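Local coordinates for RabGAP/TBC protein (Chlamydomonas reinhardtii, PDB 4P17) that probably acts as a flagellar GTPase-activating protein for Rab GTPases through its all-helical TBC domain, at residues 51-54 against 59-62; 160-165 against 170-175; 221-226 against 284-289; 269-274 against 299-304. One frame throughout, in Å; residues are numbered along the deposited sequence.

Contact 1: residues 51-54 against 59-62; sequences DKLP and KLKE
L60 reaches back from helix 57-65 to pack on L53 and P54, and the whole meeting is apolar. Its CD1 methyl comes against the CG-CD side of the proline ring, 3.8 Å from P54 CD and 4.0 Å from P54 CG, the two side chains crossing at about a right angle. The other methyl lies between the two loop residues: L60 CD2 is 4.2 Å from L53 CB and 4.1 Å from the carbonyl oxygen P54 O. With CG anti to the backbone N (chi1 -178°), L60 turns both methyls to the loop. L53 meets L60 with its CB and, almost as closely, with its methyls; the same side chain also touches W75, V76, E79 and T80 of helix 73-80.

The backbones come nearest at P54 and L60, their CA atoms 5.8 Å apart. The loop begins at D51, whose positive phi of 49° belongs to a Schellman motif that closes helix 27-50; D51 OD1 also receives a weak hydrogen bond from the indole nitrogen of W75.

P54 rests on Y47 of helix 27-50, and L60 on Y255 of helix 243-256. The contact is thus a short helix-loop-helix connection in an all-helical fold: the chain leaves a Schellman-capped helix, runs extended through L53 and P54, then reverses into helix 57-65, whose first turn packs back on that extended piece through L60.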
loop_
_atom_site.group_PDB
_atom_site.type_symbol
_atom_site.label_atom_id
_atom_site.label_comp_id
_atom_site.label_asym_id
_atom_site.label_seq_id
_atom_site.Cartn_x
_atom_site.Cartn_y
_atom_site.Cartn_z
ATOM N N ASP A 51 -7.408 23.956 -6.965
ATOM C CA ASP A 51 -7.695 22.715 -7.694
ATOM C C ASP A 51 -6.595 22.368 -8.689
ATOM O O ASP A 51 -6.856 21.979 -9.829
ATOM C CB ASP A 51 -9.049 22.797 -8.396
ATOM C CG ASP A 51 -9.776 21.455 -8.423
ATOM O OD1 ASP A 51 -9.113 20.403 -8.594
ATOM O OD2 ASP A 51 -11.015 21.444 -8.271
ATOM N N LYS A 52 -5.358 22.490 -8.227
ATOM C CA LYS A 52 -4.207 22.105 -9.021
ATOM C C LYS A 52 -3.050 21.711 -8.126
ATOM O O LYS A 52 -2.726 22.412 -7.155
ATOM C CB LYS A 52 -3.787 23.251 -9.950
ATOM N N LEU A 53 -2.430 20.579 -8.439
ATOM C CA LEU A 53 -1.191 20.200 -7.788
ATOM C C LEU A 53 -0.070 21.136 -8.226
ATOM O O LEU A 53 -0.141 21.704 -9.314
ATOM C CB LEU A 53 -0.825 18.760 -8.127
ATOM C CG LEU A 53 -1.756 17.676 -7.594
ATOM C CD1 LEU A 53 -1.393 16.337 -8.199
ATOM C CD2 LEU A 53 -1.674 17.605 -6.079
ATOM N N PRO A 54 0.970 21.279 -7.389
ATOM C CA PRO A 54 2.142 22.106 -7.691
ATOM C C PRO A 54 2.747 21.781 -9.046
ATOM O O PRO A 54 2.872 20.609 -9.425
ATOM C CB PRO A 54 3.127 21.760 -6.576
ATOM C CG PRO A 54 2.329 21.172 -5.496
ATOM C CD PRO A 54 1.070 20.642 -6.064
ATOM N N LYS A 59 9.039 19.989 -5.878
ATOM C CA LYS A 59 8.276 20.353 -4.683
ATOM C C LYS A 59 7.175 19.332 -4.465
ATOM O O LYS A 59 6.854 18.981 -3.324
ATOM C CB LYS A 59 7.667 21.756 -4.793
ATOM N N LEU A 60 6.583 18.854 -5.555
ATOM C CA LEU A 60 5.459 17.914 -5.401
ATOM C C LEU A 60 5.952 16.595 -4.807
ATOM O O LEU A 60 5.336 16.027 -3.898
ATOM C CB LEU A 60 4.764 17.669 -6.735
ATOM C CG LEU A 60 3.552 16.750 -6.719
ATOM C CD1 LEU A 60 2.545 17.143 -5.633
ATOM C CD2 LEU A 60 2.888 16.696 -8.090
ATOM N N LYS A 61 7.075 16.108 -5.323
ATOM C CA LYS A 61 7.657 14.881 -4.805
ATOM C C LYS A 61 7.956 15.005 -3.309
ATOM O O LYS A 61 7.610 14.101 -2.542
ATOM C CB LYS A 61 8.921 14.515 -5.586
ATOM C CG LYS A 61 9.490 13.142 -5.214
ATOM C CD LYS A 61 10.928 12.941 -5.742
ATOM C CE LYS A 61 11.023 13.046 -7.255
ATOM N NZ LYS A 61 9.851 12.467 -7.966
ATOM N N GLU A 62 8.551 16.131 -2.893
ATOM C CA GLU A 62 8.839 16.408 -1.476
ATOM C C GLU A 62 7.576 16.397 -0.594
ATOM O O GLU A 62 7.565 15.799 0.475
ATOM C CB GLU A 62 9.535 17.776 -1.300
ATOM C CG GLU A 62 10.987 17.864 -1.790
ATOM C CD GLU A 62 11.580 19.281 -1.725
ATOM O OE1 GLU A 62 10.897 20.237 -1.270
ATOM O OE2 GLU A 62 12.754 19.435 -2.134
#

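Contact 2: residues 160-165 against 170-175; sequences LMLVAL and EAAFWL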
loop_
_atom_site.group_PDB
_atom_site.type_symbol
_atom_site.label_atom_id
_atom_site.label_comp_id
_atom_site.label_asym_id
_atom_site.label_seq_id
_atom_site.Cartn_x
_atom_site.Cartn_y
_atom_site.Cartn_z
ATOM N N LEU A 160 -8.258 -1.623 1.294
ATOM C CA LEU A 160 -7.697 -0.393 1.817
ATOM C C LEU A 160 -7.938 0.745 0.866
ATOM O O LEU A 160 -8.114 1.866 1.301
ATOM C CB LEU A 160 -6.197 -0.548 2.126
ATOM C CG LEU A 160 -5.767 -0.292 3.570
ATOM C CD1 LEU A 160 -6.536 -1.122 4.556
ATOM C CD2 LEU A 160 -4.268 -0.622 3.681
ATOM N N MET A 161 -7.969 0.476 -0.442
ATOM C CA MET A 161 -8.309 1.527 -1.378
ATOM C C MET A 161 -9.721 2.050 -1.103
ATOM O O MET A 161 -9.936 3.264 -1.045
ATOM C CB MET A 161 -8.209 1.032 -2.813
ATOM C CG MET A 161 -6.811 0.879 -3.332
ATOM S SD MET A 161 -6.995 0.400 -5.066
ATOM C CE MET A 161 -5.263 0.247 -5.550
ATOM N N LEU A 162 -10.668 1.134 -0.910
ATOM C CA LEU A 162 -12.044 1.549 -0.602
ATOM C C LEU A 162 -12.102 2.463 0.632
ATOM O O LEU A 162 -12.732 3.508 0.613
ATOM C CB LEU A 162 -12.946 0.329 -0.424
ATOM C CG LEU A 162 -13.352 -0.409 -1.707
ATOM C CD1 LEU A 162 -14.056 -1.712 -1.350
ATOM C CD2 LEU A 162 -14.223 0.452 -2.628
ATOM N N VAL A 163 -11.402 2.085 1.691
ATOM C CA VAL A 163 -11.461 2.868 2.911
ATOM C C VAL A 163 -10.774 4.231 2.733
ATOM O O VAL A 163 -11.279 5.245 3.216
ATOM C CB VAL A 163 -10.840 2.094 4.093
ATOM C CG1 VAL A 163 -10.777 2.950 5.298
ATOM C CG2 VAL A 163 -11.668 0.839 4.417
ATOM N N ALA A 164 -9.630 4.257 2.052
ATOM C CA ALA A 164 -8.886 5.508 1.839
ATOM C C ALA A 164 -9.604 6.447 0.894
ATOM O O ALA A 164 -9.359 7.654 0.932
ATOM C CB ALA A 164 -7.488 5.214 1.292
ATOM N N LEU A 165 -10.419 5.873 0.010
ATOM C CA LEU A 165 -11.134 6.617 -1.033
ATOM C C LEU A 165 -12.604 6.883 -0.658
ATOM O O LEU A 165 -13.431 7.082 -1.531
ATOM C CB LEU A 165 -11.075 5.853 -2.360
ATOM C CG LEU A 165 -9.671 5.664 -2.964
ATOM C CD1 LEU A 165 -9.747 4.754 -4.161
ATOM C CD2 LEU A 165 -9.072 7.010 -3.350
ATOM N N GLU A 170 -15.860 3.080 -7.865
ATOM C CA GLU A 170 -15.340 3.314 -9.197
ATOM C C GLU A 170 -13.937 3.911 -9.098
ATOM O O GLU A 170 -13.051 3.577 -9.893
ATOM C CB GLU A 170 -16.257 4.231 -10.018
ATOM C CG GLU A 170 -15.630 4.600 -11.339
ATOM C CD GLU A 170 -16.599 5.162 -12.359
ATOM O OE1 GLU A 170 -17.759 5.426 -12.009
ATOM O OE2 GLU A 170 -16.184 5.365 -13.514
ATOM N N ALA A 171 -13.714 4.770 -8.112
ATOM C CA ALA A 171 -12.365 5.311 -7.909
ATOM C C ALA A 171 -11.370 4.179 -7.619
ATOM O O ALA A 171 -10.260 4.132 -8.134
ATOM C CB ALA A 171 -12.366 6.311 -6.777
ATOM N N ALA A 172 -11.777 3.298 -6.752
ATOM C CA ALA A 172 -10.934 2.171 -6.380
ATOM C C ALA A 172 -10.641 1.295 -7.589
ATOM O O ALA A 172 -9.514 0.870 -7.797
ATOM C CB ALA A 172 -11.602 1.394 -5.261
ATOM N N PHE A 173 -11.651 1.065 -8.431
ATOM C CA PHE A 173 -11.454 0.340 -9.668
ATOM C C PHE A 173 -10.411 1.001 -10.600
ATOM O O PHE A 173 -9.536 0.348 -11.133
ATOM C CB PHE A 173 -12.798 0.205 -10.397
ATOM C CG PHE A 173 -12.676 -0.387 -11.768
ATOM C CD1 PHE A 173 -12.717 -1.769 -11.952
ATOM C CD2 PHE A 173 -12.567 0.444 -12.877
ATOM C CE1 PHE A 173 -12.627 -2.316 -13.215
ATOM C CE2 PHE A 173 -12.439 -0.090 -14.157
ATOM C CZ PHE A 173 -12.494 -1.458 -14.331
ATOM N N TRP A 174 -10.476 2.314 -10.772
ATOM C CA TRP A 174 -9.557 2.957 -11.688
ATOM C C TRP A 174 -8.138 3.070 -11.070
ATOM O O TRP A 174 -7.128 2.998 -11.788
ATOM C CB TRP A 174 -10.118 4.319 -12.113
ATOM C CG TRP A 174 -11.262 4.137 -13.047
ATOM C CD1 TRP A 174 -12.568 4.470 -12.840
ATOM C CD2 TRP A 174 -11.198 3.563 -14.359
ATOM N NE1 TRP A 174 -13.324 4.152 -13.960
ATOM C CE2 TRP A 174 -12.507 3.578 -14.893
ATOM C CE3 TRP A 174 -10.161 3.038 -15.131
ATOM C CZ2 TRP A 174 -12.797 3.087 -16.171
ATOM C CZ3 TRP A 174 -10.451 2.519 -16.378
ATOM C CH2 TRP A 174 -11.761 2.561 -16.891
ATOM N N LEU A 175 -8.061 3.176 -9.752
ATOM C CA LEU A 175 -6.747 3.210 -9.084
ATOM C C LEU A 175 -6.079 1.833 -9.162
ATOM O O LEU A 175 -4.873 1.737 -9.383
ATOM C CB LEU A 175 -6.879 3.682 -7.634
ATOM C CG LEU A 175 -5.582 3.914 -6.842
ATOM C CD1 LEU A 175 -4.758 5.121 -7.351
ATOM C CD2 LEU A 175 -5.928 4.151 -5.379
#
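Two consecutive helices of the TBC domain, 153-164 and 169-183, form a helical hairpin here, joined by a short turn and running at 129° to each other with segment axes 9.0 Å apart. The small A172 is consistent with the close approach: its CA is 5.7 Å from that of M161, and its CB takes the methyl L162 CD2 at 3.8 Å. M161, extended beyond CG (chi2 -176°, chi3 -180°), lies across the side chain of L175, with CE 3.9 Å from L175 CG and SD near L175 CD2. An alanine in place of M161 would probably leave L175 without the thioether and methyl that cover it, opening a gap beside W250 of helix 243-256, which M161 also touches. Helix 73-80 closes another part of the layer, placing N74 on L165, M78 on A171 and W77 on L175. Within helix 169-183, W174 NE1 gives E170 OE2 a hydrogen bond of 3.1 Å, almost in the indole plane and to the anti lone pair of the oxygen. L165, just past the end of the first helix, sends one methyl into the hairpin: its CD1 sits 3.6 Å from A172 N and 4.0 Å from A171 CB.

Contact 3: residues 221-226 against 284-289; sequences IDFDIS and ELLMRM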
loop_
_atom_site.group_PDB
_atom_site.type_symbol
_atom_site.label_atom_id
_atom_site.label_comp_id
_atom_site.label_asym_id
_atom_site.label_seq_id
_atom_site.Cartn_x
_atom_site.Cartn_y
_atom_site.Cartn_z
ATOM N N ILE A 221 21.475 -17.939 9.705
ATOM C CA ILE A 221 20.260 -18.631 10.166
ATOM C C ILE A 221 19.451 -19.161 8.985
ATOM O O ILE A 221 18.399 -19.760 9.175
ATOM C CB ILE A 221 19.358 -17.739 11.063
ATOM C CG1 ILE A 221 18.723 -16.591 10.267
ATOM C CG2 ILE A 221 20.166 -17.207 12.274
ATOM C CD1 ILE A 221 17.730 -15.767 11.071
ATOM N N ASP A 222 19.983 -18.966 7.786
ATOM C CA ASP A 222 19.358 -19.419 6.546
ATOM C C ASP A 222 17.994 -18.755 6.368
ATOM O O ASP A 222 17.042 -19.405 5.955
ATOM C CB ASP A 222 19.199 -20.950 6.514
ATOM C CG ASP A 222 20.534 -21.690 6.469
ATOM O OD1 ASP A 222 21.525 -21.124 5.954
ATOM O OD2 ASP A 222 20.584 -22.850 6.939
ATOM N N PHE A 223 17.908 -17.465 6.693
ATOM C CA PHE A 223 16.649 -16.737 6.536
ATOM C C PHE A 223 16.539 -16.194 5.128
ATOM O O PHE A 223 17.441 -15.521 4.650
ATOM C CB PHE A 223 16.523 -15.605 7.543
ATOM C CG PHE A 223 15.251 -14.831 7.382
ATOM C CD1 PHE A 223 14.048 -15.363 7.786
ATOM C CD2 PHE A 223 15.258 -13.593 6.791
ATOM C CE1 PHE A 223 12.878 -14.655 7.610
ATOM C CE2 PHE A 223 14.105 -12.894 6.627
ATOM C CZ PHE A 223 12.916 -13.430 7.027
ATOM N N ASP A 224 15.418 -16.509 4.476
ATOM C CA ASP A 224 15.108 -16.071 3.116
ATOM C C ASP A 224 14.215 -14.840 3.195
ATOM O O ASP A 224 13.084 -14.953 3.654
ATOM C CB ASP A 224 14.377 -17.198 2.381
ATOM C CG ASP A 224 14.156 -16.913 0.909
ATOM O OD1 ASP A 224 14.771 -15.969 0.362
ATOM O OD2 ASP A 224 13.356 -17.654 0.299
ATOM N N ILE A 225 14.705 -13.675 2.784
ATOM C CA ILE A 225 13.939 -12.433 2.986
ATOM C C ILE A 225 12.599 -12.483 2.235
ATOM O O ILE A 225 11.652 -11.768 2.564
ATOM C CB ILE A 225 14.757 -11.173 2.545
ATOM C CG1 ILE A 225 13.948 -9.872 2.731
ATOM C CG2 ILE A 225 15.215 -11.283 1.110
ATOM C CD1 ILE A 225 13.588 -9.576 4.143
ATOM N N SER A 226 12.512 -13.341 1.234
ATOM C CA SER A 226 11.297 -13.388 0.426
ATOM C C SER A 226 10.126 -13.949 1.231
ATOM O O SER A 226 8.954 -13.738 0.871
ATOM C CB SER A 226 11.533 -14.206 -0.838
ATOM O OG SER A 226 12.003 -15.512 -0.534
ATOM N N GLU A 284 11.560 -17.987 13.866
ATOM C CA GLU A 284 11.313 -17.032 14.933
ATOM C C GLU A 284 11.443 -15.602 14.445
ATOM O O GLU A 284 10.686 -14.711 14.853
ATOM C CB GLU A 284 12.281 -17.271 16.085
ATOM C CG GLU A 284 12.179 -16.275 17.228
ATOM C CD GLU A 284 10.958 -16.473 18.088
ATOM O OE1 GLU A 284 10.068 -17.263 17.693
ATOM O OE2 GLU A 284 10.899 -15.847 19.173
ATOM N N LEU A 285 12.432 -15.379 13.588
ATOM C CA LEU A 285 12.712 -14.045 13.107
ATOM C C LEU A 285 11.548 -13.555 12.275
ATOM O O LEU A 285 11.149 -12.404 12.382
ATOM C CB LEU A 285 14.007 -14.024 12.299
ATOM C CG LEU A 285 14.469 -12.633 11.844
ATOM C CD1 LEU A 285 15.995 -12.554 11.815
ATOM C CD2 LEU A 285 13.889 -12.287 10.474
ATOM N N LEU A 286 11.014 -14.442 11.453
ATOM C CA LEU A 286 9.823 -14.137 10.660
ATOM C C LEU A 286 8.655 -13.681 11.531
ATOM O O LEU A 286 8.095 -12.588 11.322
ATOM C CB LEU A 286 9.435 -15.360 9.852
ATOM C CG LEU A 286 8.204 -15.272 8.973
ATOM C CD1 LEU A 286 8.493 -14.341 7.769
ATOM C CD2 LEU A 286 7.820 -16.663 8.532
ATOM N N MET A 287 8.272 -14.510 12.505
ATOM C CA MET A 287 7.185 -14.133 13.423
ATOM C C MET A 287 7.453 -12.808 14.152
ATOM O O MET A 287 6.582 -11.949 14.243
ATOM C CB MET A 287 6.939 -15.239 14.461
ATOM N N ARG A 288 8.654 -12.636 14.692
ATOM C CA ARG A 288 8.986 -11.414 15.410
ATOM C C ARG A 288 8.952 -10.165 14.516
ATOM O O ARG A 288 8.461 -9.131 14.912
ATOM C CB ARG A 288 10.367 -11.547 16.049
ATOM C CG ARG A 288 10.362 -12.377 17.312
ATOM N N MET A 289 9.475 -10.267 13.304
ATOM C CA MET A 289 9.400 -9.145 12.374
ATOM C C MET A 289 7.964 -8.853 11.893
ATOM O O MET A 289 7.598 -7.703 11.635
ATOM C CB MET A 289 10.314 -9.410 11.187
ATOM C CG MET A 289 11.744 -8.953 11.417
ATOM S SD MET A 289 11.856 -7.162 11.661
ATOM C CE MET A 289 11.345 -6.512 10.108
#
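F223 and L285 are the nearest backbone pair, their CA atoms 8.1 Å apart, so the loop and helix 282-294 meet through side chains alone. In this all-helical fold the loop 221-226 links helix 212-221 to helix 226-234, and D222, with a positive phi of 61°, makes the Schellman motif that ends the first of them. That turn leaves I221 and F223 both directed at helix 282-294.

The main interaction is a CH-pi contact: the methyl L285 CD2 stands over the centre of the F223 ring, 3.8 Å from the centroid and only 11° off the ring normal. F223 has CG anti to its backbone N (chi1 179°), which carries the ring out from the loop to the helix. L286 comes from another direction, its CB close to the ring plane and 4.2 Å from F223 CE1, so neighbouring residues of one helix turn address face and edge. F218 of helix 212-221 also meets the phenylalanine ring. A serine in place of F223 would probably deprive the L285 methyl of its aromatic platform and open a gap between loop and helix. M276 of helix 273-277 and V279 also pack on L285. Its second branch serves I221: the terminal methyls I221 CD1 and L285 CD1 touch at 3.7 Å, the side chains crossing at about a right angle.

Contact 4: residues 269-274 against 299-304; sequences LKIYED and RDVLMA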
loop_
_atom_site.group_PDB
_atom_site.type_symbol
_atom_site.label_atom_id
_atom_site.label_comp_id
_atom_site.label_asym_id
_atom_site.label_seq_id
_atom_site.Cartn_x
_atom_site.Cartn_y
_atom_site.Cartn_z
ATOM N N LEU A 269 13.802 -3.021 7.469
ATOM C CA LEU A 269 14.883 -3.859 7.948
ATOM C C LEU A 269 15.929 -3.037 8.699
ATOM O O LEU A 269 16.513 -3.524 9.666
ATOM C CB LEU A 269 15.509 -4.613 6.792
ATOM C CG LEU A 269 14.543 -5.550 6.048
ATOM C CD1 LEU A 269 15.193 -6.277 4.870
ATOM C CD2 LEU A 269 13.919 -6.562 7.004
ATOM N N LYS A 270 16.174 -1.806 8.248
ATOM C CA LYS A 270 17.112 -0.930 8.935
ATOM C C LYS A 270 16.612 -0.608 10.334
ATOM O O LYS A 270 17.353 -0.654 11.328
ATOM C CB LYS A 270 17.314 0.350 8.130
ATOM C CG LYS A 270 18.364 1.286 8.648
ATOM C CD LYS A 270 18.784 2.237 7.546
ATOM C CE LYS A 270 18.895 3.674 8.036
ATOM N NZ LYS A 270 19.675 3.815 9.292
ATOM N N ILE A 271 15.337 -0.273 10.406
ATOM C CA ILE A 271 14.731 0.214 11.645
ATOM C C ILE A 271 14.705 -0.902 12.706
ATOM O O ILE A 271 14.928 -0.660 13.901
ATOM C CB ILE A 271 13.307 0.756 11.313
ATOM C CG1 ILE A 271 13.423 2.098 10.600
ATOM C CG2 ILE A 271 12.462 0.907 12.549
ATOM C CD1 ILE A 271 12.101 2.651 10.014
ATOM N N TYR A 272 14.454 -2.138 12.276
ATOM C CA TYR A 272 14.322 -3.252 13.217
ATOM C C TYR A 272 15.545 -4.160 13.170
ATOM O O TYR A 272 15.489 -5.280 13.637
ATOM C CB TYR A 272 13.062 -4.048 12.911
ATOM C CG TYR A 272 11.863 -3.240 13.229
ATOM C CD1 TYR A 272 11.480 -3.036 14.550
ATOM C CD2 TYR A 272 11.155 -2.603 12.230
ATOM C CE1 TYR A 272 10.384 -2.246 14.861
ATOM C CE2 TYR A 272 10.062 -1.810 12.531
ATOM C CZ TYR A 272 9.685 -1.638 13.844
ATOM O OH TYR A 272 8.610 -0.849 14.150
ATOM N N GLU A 273 16.644 -3.656 12.616
ATOM C CA GLU A 273 17.859 -4.459 12.492
ATOM C C GLU A 273 18.363 -4.958 13.850
ATOM O O GLU A 273 18.653 -6.147 14.011
ATOM C CB GLU A 273 18.980 -3.676 11.817
ATOM C CG GLU A 273 20.195 -4.560 11.574
ATOM C CD GLU A 273 21.401 -3.809 11.040
ATOM O OE1 GLU A 273 21.504 -2.567 11.239
ATOM O OE2 GLU A 273 22.259 -4.475 10.417
ATOM N N ASP A 274 18.498 -4.038 14.805
ATOM C CA ASP A 274 18.974 -4.382 16.143
ATOM C C ASP A 274 18.153 -5.548 16.697
ATOM O O ASP A 274 18.697 -6.520 17.246
ATOM C CB ASP A 274 18.889 -3.151 17.053
ATOM C CG ASP A 274 19.118 -3.471 18.519
ATOM O OD1 ASP A 274 18.225 -4.074 19.155
ATOM O OD2 ASP A 274 20.185 -3.083 19.043
ATOM N N ARG A 299 4.962 6.384 11.016
ATOM C CA ARG A 299 4.979 6.486 9.566
ATOM C C ARG A 299 5.919 7.598 9.050
ATOM O O ARG A 299 6.475 7.502 7.963
ATOM C CB ARG A 299 3.547 6.690 9.035
ATOM C CG ARG A 299 2.802 7.881 9.570
ATOM C CD ARG A 299 1.349 7.780 9.233
ATOM N NE ARG A 299 0.635 9.013 9.558
ATOM C CZ ARG A 299 -0.002 9.226 10.698
ATOM N NH1 ARG A 299 -0.018 8.304 11.653
ATOM N NH2 ARG A 299 -0.632 10.368 10.879
ATOM N N ASP A 300 6.153 8.620 9.867
ATOM C CA ASP A 300 7.079 9.665 9.487
ATOM C C ASP A 300 8.500 9.109 9.388
ATOM O O ASP A 300 9.228 9.338 8.404
ATOM C CB ASP A 300 7.076 10.823 10.493
ATOM C CG ASP A 300 5.867 11.738 10.390
ATOM O OD1 ASP A 300 5.172 11.773 9.344
ATOM O OD2 ASP A 300 5.666 12.491 11.370
ATOM N N VAL A 301 8.900 8.371 10.417
ATOM C CA VAL A 301 10.240 7.810 10.449
ATOM C C VAL A 301 10.398 6.736 9.381
ATOM O O VAL A 301 11.483 6.606 8.777
ATOM C CB VAL A 301 10.543 7.254 11.826
ATOM C CG1 VAL A 301 11.861 6.478 11.834
ATOM C CG2 VAL A 301 10.544 8.407 12.821
ATOM N N LEU A 302 9.351 5.963 9.129
ATOM C CA LEU A 302 9.463 4.960 8.062
ATOM C C LEU A 302 9.803 5.626 6.737
ATOM O O LEU A 302 10.680 5.155 5.997
ATOM C CB LEU A 302 8.173 4.139 7.897
ATOM C CG LEU A 302 8.299 3.048 6.810
ATOM C CD1 LEU A 302 9.406 2.025 7.128
ATOM C CD2 LEU A 302 6.956 2.329 6.641
ATOM N N MET A 303 9.073 6.665 6.360
ATOM C CA MET A 303 9.294 7.217 5.022
ATOM C C MET A 303 10.614 8.000 4.983
ATOM O O MET A 303 11.363 7.957 4.007
ATOM C CB MET A 303 8.146 8.103 4.598
ATOM C CG MET A 303 6.816 7.371 4.515
ATOM S SD MET A 303 6.919 5.819 3.604
ATOM C CE MET A 303 7.218 6.299 1.894
ATOM N N ALA A 304 10.892 8.748 6.039
ATOM C CA ALA A 304 12.132 9.486 6.075
ATOM C C ALA A 304 13.321 8.506 5.999
ATOM O O ALA A 304 14.349 8.766 5.338
ATOM C CB ALA A 304 12.194 10.324 7.319
#
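I271 meets helix 299-306 with a single methyl. Its CG1 is anti to the carbonyl carbon (chi1 -74°) and the chain then runs on extended (chi2 171°), carrying CD1 outward until it lies 4.0 Å from L302 CD1 and equally far from L302 CA. The same methyl approaches V301 CG1 at 4.2 Å, and V301 O at a like distance. CD1 therefore rests on the helix surface where V301 and L302 adjoin, touching backbone as well as side chains.

L302 answers with one branch, its side chain crossing that of I271 at about a right angle; it also packs on V264, A267 and M268 of helix 259-271 and on T245 of helix 243-256. The contact thus joins the end of helix 259-271 to helix 299-306, near the C-terminus of this all-helical fold. Y272 breaks the chain's helical course there and is the N-cap residue of helix 273-277.

The other branch of I271 faces its own neighbour: CG2 lies 3.6 Å above the ring plane of Y272, offset toward the rim. On the other helix, R299 forms a salt bridge with D34, while D300 pairs with R248 and accepts a hydrogen bond from N36 ND2.

Overall arrangement
Contact 2 lies deepest, its centre about 12 Å from the centre of the chain, and all its touching residues are buried; contact 1 is also buried but lies farther out. Contacts 3 and 4 are only partly buried. Contacts 1 and 2 each fold back a chain across a short turn, while contacts 3 and 4 join elements distant in sequence. These last two touch directly: M289 SD is 3.6 Å from Y272 CB, and I225 CD1 is 3.7 Å from L269 CD1. Helix 243-256 borders contacts 1, 2 and 4. Contact 2 packs alanines, leucines and a methionine, contact 3 adds an aromatic face, and contact 4 has charged residues beside its small apolar patch.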